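Nuclear hormone receptor FTZ-F1 (Drosophila melanogaster, PDB 2XHS) is an NR5A nuclear receptor that binds a Fushi tarazu peptide through its ligand-binding domain and probably regulates transcription. Local coordinates at residues A33-Q38 / T109-G114; M148-C153 / L185-T190. One frame throughout, in Å; residues are numbered along the deposited sequence.

Read from the N terminus, the chain forms the two contacts in series: contact 1 closes before contact 2 opens, so they neither nest nor cross. Contact 1 closes a loop of 70 residues, mostly helix and including helices 47-67 and 77-102, by bringing the turn after strand 108-110 back to helix 24-39. Contact 2 closes a shorter loop of 31 residues, joining the start of helix 148-159 to the C-terminal part of helix 170-191. Their centres lie 36 Å apart on opposite sides of the chain's centre, and their nearest atoms are about 17 Å apart. One thus ties the hairpin to an outer helix, the other two later helices of the ligand-binding domain.

Contact 1: A33-Q38 / T109-G114; sequences ALLQKQ and TQLNNG
Leu-35 and Gln-36 of helix 24-39 meet the turn that follows strand 108-110, and the CA atoms of Gln-36 and Leu-111 come to 7.3 Å. On the strand itself, Thr-109 is joined to Phe-117 of strand 116-118 by backbone hydrogen bonding. Leu-111 supplies the apolar half of the contact: its CD2 methyl approaches CD2 of Leu-35 at 4.2 Å, methyl against methyl, and both residues are buried. Leu-35 also touches Phe-117 of strand 116-118 and Leu-50 of helix 47-67, so it wedges between hairpin and helix. This is the two-stranded hairpin of the nuclear receptor ligand-binding domain; helix 24-39 probably corresponds to the helix that adds an outer layer in NR5A receptors. Asn-112 makes the polar half, at an exposed margin. Its ND2 donates a weak hydrogen bond to Gln-36 OE1 (3.2 Å), bent to 134° at the hydrogen. The amide planes stand 78° apart, so the two groups meet crosswise rather than as a flat pair. Gln-36 has CG anti to its N (chi1 171°) and bends at the next bond, which brings OE1 near the amide of Asn-112.

Contact 2: M148-C153 / L185-T190; sequences MGDYVC and LDYTLT
Tyr-187 of helix 170-191 directs its ring at the first turn of helix 148-159, where Gly-149 and Asp-150 receive it. The CA atoms of Gly-149 and Tyr-187 are 8.0 Å apart, the closest CA pair of the two segments. With CG trans to the backbone N (chi1 -180°), the tyrosine extends across the gap, and its CE2 comes to 4.1 Å from CA of Gly-149. No side chain on the glycine intervenes, so the ring meets the helix backbone itself, in an oblique approach that is neither face-on nor edge-on.

Asp-150 reaches the same ring from another direction. Its CA–CB bond does not aim at the partner helix, but a first torsion of -65° places CG beside the backbone N and brings OD1 to the ring edge. There OD1 lies in the ring plane, 3.8 Å from CD2 and 3.9 Å from CE2 of Tyr-187, astride that C–C edge. The carboxylate is turned 65° from the ring. An acceptor oxygen facing the weakly positive C–H rim is consistent with a modest electrostatic attraction.

The other carboxylate oxygen and the phenol hydroxyl have partners elsewhere. OD2 of Asp-150 forms a salt bridge with Lys-198, at the start of helix 198-224, while Tyr-187 OH is hydrogen-bonded to the backbone N of Glu-6, and the ring also touches Leu-5, Val-11 and Ile-15. Both side chains are therefore held at their far ends by other parts of the chain, which should restrict the rotation of each. All three touching residues are buried. This is the helix-to-helix packing of the α-helical sandwich that defines nuclear receptor ligand-binding domains, with one tyrosine linking helices 148-159 and 170-191 to the N-terminal segment.

Contact 1: A33-Q38 / T109-G114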
loop_
_atom_site.group_PDB
_atom_site.type_symbol
_atom_site.label_atom_id
_atom_site.label_comp_id
_atom_site.label_asym_id
_atom_site.label_seq_id
_atom_site.Cartn_x
_atom_site.Cartn_y
_atom_site.Cartn_z
ATOM N N ALA A 33 13.378 -7.530 9.623
ATOM C CA ALA A 33 13.444 -8.793 10.300
ATOM C C ALA A 33 13.475 -9.940 9.336
ATOM O O ALA A 33 14.220 -10.863 9.506
ATOM C CB ALA A 33 12.290 -8.928 11.169
ATOM N N LEU A 34 12.606 -9.905 8.347
ATOM C CA LEU A 34 12.566 -10.923 7.335
ATOM C C LEU A 34 13.840 -10.860 6.559
ATOM O O LEU A 34 14.462 -11.847 6.290
ATOM C CB LEU A 34 11.384 -10.660 6.428
ATOM C CG LEU A 34 10.936 -11.598 5.329
ATOM C CD1 LEU A 34 9.542 -11.343 5.074
ATOM C CD2 LEU A 34 11.669 -11.256 4.137
ATOM N N LEU A 35 14.264 -9.669 6.226
ATOM C CA LEU A 35 15.448 -9.540 5.425
ATOM C C LEU A 35 16.621 -10.111 6.149
ATOM O O LEU A 35 17.458 -10.721 5.555
ATOM C CB LEU A 35 15.735 -8.085 5.128
ATOM C CG LEU A 35 15.131 -7.335 3.969
ATOM C CD1 LEU A 35 15.642 -5.976 4.047
ATOM C CD2 LEU A 35 15.548 -7.919 2.709
ATOM N N GLN A 36 16.731 -9.868 7.435
ATOM C CA GLN A 36 17.820 -10.464 8.163
ATOM C C GLN A 36 17.680 -11.941 8.234
ATOM O O GLN A 36 18.575 -12.663 7.948
ATOM C CB GLN A 36 17.837 -9.933 9.574
ATOM C CG GLN A 36 18.789 -10.640 10.470
ATOM C CD GLN A 36 20.210 -10.427 10.069
ATOM O OE1 GLN A 36 20.492 -9.741 9.106
ATOM N NE2 GLN A 36 21.116 -11.021 10.802
ATOM N N LYS A 37 16.522 -12.412 8.585
ATOM C CA LYS A 37 16.358 -13.830 8.718
ATOM C C LYS A 37 16.597 -14.542 7.427
ATOM O O LYS A 37 17.118 -15.623 7.411
ATOM C CB LYS A 37 14.984 -14.156 9.228
ATOM C CG LYS A 37 14.639 -15.566 9.065
ATOM C CD LYS A 37 13.421 -15.902 9.835
ATOM C CE LYS A 37 13.073 -17.333 9.653
ATOM N NZ LYS A 37 11.841 -17.646 10.380
ATOM N N GLN A 38 16.183 -13.958 6.334
ATOM C CA GLN A 38 16.348 -14.631 5.079
ATOM C C GLN A 38 17.748 -14.664 4.584
ATOM O O GLN A 38 18.053 -15.390 3.689
ATOM C CB GLN A 38 15.444 -14.047 4.014
ATOM C CG GLN A 38 13.983 -14.301 4.227
ATOM C CD GLN A 38 13.651 -15.732 4.410
ATOM O OE1 GLN A 38 13.688 -16.494 3.478
ATOM N NE2 GLN A 38 13.290 -16.104 5.607
ATOM N N THR A 109 19.993 -1.376 0.662
ATOM C CA THR A 109 20.599 -1.649 1.932
ATOM C C THR A 109 21.590 -2.774 1.775
ATOM O O THR A 109 21.463 -3.564 0.899
ATOM C CB THR A 109 19.549 -2.019 2.933
ATOM O OG1 THR A 109 20.139 -2.120 4.215
ATOM C CG2 THR A 109 18.985 -3.315 2.605
ATOM N N GLN A 110 22.610 -2.809 2.608
ATOM C CA GLN A 110 23.595 -3.863 2.570
ATOM C C GLN A 110 23.052 -4.979 3.395
ATOM O O GLN A 110 22.617 -4.774 4.492
ATOM C CB GLN A 110 24.892 -3.386 3.185
ATOM C CG GLN A 110 25.922 -2.927 2.218
ATOM C CD GLN A 110 26.768 -4.048 1.753
ATOM O OE1 GLN A 110 27.492 -3.929 0.790
ATOM N NE2 GLN A 110 26.680 -5.161 2.434
ATOM N N LEU A 111 23.094 -6.175 2.865
ATOM C CA LEU A 111 22.449 -7.281 3.495
ATOM C C LEU A 111 23.104 -8.017 4.628
ATOM O O LEU A 111 22.462 -8.832 5.241
ATOM C CB LEU A 111 22.089 -8.279 2.445
ATOM C CG LEU A 111 20.720 -8.052 1.876
ATOM C CD1 LEU A 111 20.494 -9.118 0.902
ATOM C CD2 LEU A 111 19.746 -8.150 2.969
ATOM N N ASN A 112 24.355 -7.700 4.926
ATOM C CA ASN A 112 25.079 -8.414 5.960
ATOM C C ASN A 112 25.575 -9.656 5.262
ATOM O O ASN A 112 26.244 -10.509 5.845
ATOM C CB ASN A 112 24.158 -8.786 7.120
ATOM C CG ASN A 112 23.838 -7.604 8.013
ATOM O OD1 ASN A 112 24.300 -6.488 7.776
ATOM N ND2 ASN A 112 23.042 -7.844 9.049
ATOM N N ASN A 113 25.233 -9.728 3.981
ATOM C CA ASN A 113 25.681 -10.775 3.126
ATOM C C ASN A 113 26.723 -10.226 2.280
ATOM O O ASN A 113 27.399 -10.947 1.630
ATOM C CB ASN A 113 24.587 -11.154 2.179
ATOM C CG ASN A 113 24.049 -12.456 2.472
ATOM O OD1 ASN A 113 24.239 -12.965 3.550
ATOM N ND2 ASN A 113 23.378 -13.033 1.523
ATOM N N GLY A 114 26.818 -8.921 2.243
ATOM C CA GLY A 114 27.688 -8.292 1.293
ATOM C C GLY A 114 26.889 -8.226 0.027
ATOM O O GLY A 114 27.361 -7.827 -1.010
#

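Contact 2: M148-C153 / L185-T190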
loop_
_atom_site.group_PDB
_atom_site.type_symbol
_atom_site.label_atom_id
_atom_site.label_comp_id
_atom_site.label_asym_id
_atom_site.label_seq_id
_atom_site.Cartn_x
_atom_site.Cartn_y
_atom_site.Cartn_z
HETATM N N MSE A 148 0.715 12.189 7.034
HETATM C CA MSE A 148 0.248 10.920 7.510
HETATM C C MSE A 148 -1.242 10.851 7.390
HETATM O O MSE A 148 -1.795 9.838 7.119
HETATM C CB MSE A 148 0.667 10.733 8.949
HETATM C CG MSE A 148 0.085 9.536 9.670
HETATM SE SE MSE A 148 0.844 7.876 9.290
HETATM C CE MSE A 148 0.931 7.145 10.950
ATOM N N GLY A 149 -1.905 11.953 7.608
ATOM C CA GLY A 149 -3.333 11.986 7.483
ATOM C C GLY A 149 -3.849 11.763 6.099
ATOM O O GLY A 149 -4.804 11.087 5.902
ATOM N N ASP A 150 -3.193 12.367 5.141
ATOM C CA ASP A 150 -3.550 12.225 3.774
ATOM C C ASP A 150 -3.397 10.816 3.339
ATOM O O ASP A 150 -4.200 10.300 2.640
ATOM C CB ASP A 150 -2.606 13.049 2.934
ATOM C CG ASP A 150 -2.732 14.484 3.174
ATOM O OD1 ASP A 150 -3.843 14.944 3.292
ATOM O OD2 ASP A 150 -1.737 15.174 3.209
ATOM N N TYR A 151 -2.316 10.206 3.753
ATOM C CA TYR A 151 -1.971 8.873 3.352
ATOM C C TYR A 151 -2.966 7.823 3.763
ATOM O O TYR A 151 -3.202 6.914 3.046
ATOM C CB TYR A 151 -0.573 8.555 3.858
ATOM C CG TYR A 151 -0.270 7.109 4.095
ATOM C CD1 TYR A 151 -0.003 6.265 3.064
ATOM C CD2 TYR A 151 -0.236 6.597 5.354
ATOM C CE1 TYR A 151 0.260 4.980 3.273
ATOM C CE2 TYR A 151 0.020 5.304 5.559
ATOM C CZ TYR A 151 0.277 4.504 4.514
ATOM O OH TYR A 151 0.553 3.200 4.710
ATOM N N VAL A 152 -3.513 7.911 4.946
ATOM C CA VAL A 152 -4.512 6.966 5.358
ATOM C C VAL A 152 -5.823 7.070 4.639
ATOM O O VAL A 152 -6.464 6.106 4.392
ATOM C CB VAL A 152 -4.720 6.955 6.858
ATOM C CG1 VAL A 152 -3.551 6.380 7.497
ATOM C CG2 VAL A 152 -4.875 8.305 7.349
ATOM N N CYS A 153 -6.247 8.302 4.382
ATOM C CA CYS A 153 -7.505 8.551 3.694
ATOM C C CYS A 153 -7.424 7.987 2.286
ATOM O O CYS A 153 -8.385 7.417 1.768
ATOM C CB CYS A 153 -7.806 10.049 3.648
ATOM S SG CYS A 153 -7.947 10.833 5.270
ATOM N N LEU A 185 -11.277 15.967 2.416
ATOM C CA LEU A 185 -11.431 17.318 1.994
ATOM C C LEU A 185 -11.394 18.255 3.163
ATOM O O LEU A 185 -10.781 19.262 3.116
ATOM C CB LEU A 185 -12.741 17.460 1.265
ATOM C CG LEU A 185 -13.169 18.832 0.813
ATOM C CD1 LEU A 185 -12.148 19.456 -0.013
ATOM C CD2 LEU A 185 -14.345 18.593 0.013
ATOM N N ASP A 186 -12.064 17.907 4.227
ATOM C CA ASP A 186 -12.118 18.737 5.392
ATOM C C ASP A 186 -10.741 18.920 5.960
ATOM O O ASP A 186 -10.369 19.979 6.368
ATOM C CB ASP A 186 -13.014 18.013 6.391
ATOM C CG ASP A 186 -13.195 18.737 7.679
ATOM O OD1 ASP A 186 -13.198 19.951 7.707
ATOM O OD2 ASP A 186 -13.351 18.079 8.692
ATOM N N TYR A 187 -9.975 17.857 6.001
ATOM C CA TYR A 187 -8.680 17.914 6.595
ATOM C C TYR A 187 -7.835 18.869 5.820
ATOM O O TYR A 187 -7.149 19.681 6.372
ATOM C CB TYR A 187 -8.090 16.508 6.637
ATOM C CG TYR A 187 -6.726 16.399 7.243
ATOM C CD1 TYR A 187 -6.484 16.748 8.538
ATOM C CD2 TYR A 187 -5.681 15.944 6.511
ATOM C CE1 TYR A 187 -5.233 16.652 9.065
ATOM C CE2 TYR A 187 -4.455 15.856 7.032
ATOM C CZ TYR A 187 -4.228 16.209 8.307
ATOM O OH TYR A 187 -2.972 16.116 8.815
ATOM N N THR A 188 -7.896 18.789 4.516
ATOM C CA THR A 188 -7.072 19.656 3.733
ATOM C C THR A 188 -7.439 21.064 3.965
ATOM O O THR A 188 -6.594 21.903 4.054
ATOM C CB THR A 188 -7.327 19.454 2.292
ATOM O OG1 THR A 188 -8.696 19.715 2.065
ATOM C CG2 THR A 188 -7.092 18.085 1.941
ATOM N N LEU A 189 -8.722 21.341 3.990
ATOM C CA LEU A 189 -9.167 22.701 4.158
ATOM C C LEU A 189 -8.836 23.340 5.479
ATOM O O LEU A 189 -8.411 24.454 5.518
ATOM C CB LEU A 189 -10.661 22.759 3.927
ATOM C CG LEU A 189 -10.969 22.551 2.468
ATOM C CD1 LEU A 189 -12.414 22.629 2.183
ATOM C CD2 LEU A 189 -10.267 23.596 1.743
ATOM N N THR A 190 -9.128 22.651 6.560
ATOM C CA THR A 190 -8.792 23.110 7.871
ATOM C C THR A 190 -7.328 23.142 8.204
ATOM O O THR A 190 -6.846 24.067 8.812
ATOM C CB THR A 190 -9.421 22.237 8.866
ATOM O OG1 THR A 190 -10.727 21.937 8.429
ATOM C CG2 THR A 190 -9.532 22.935 10.130
#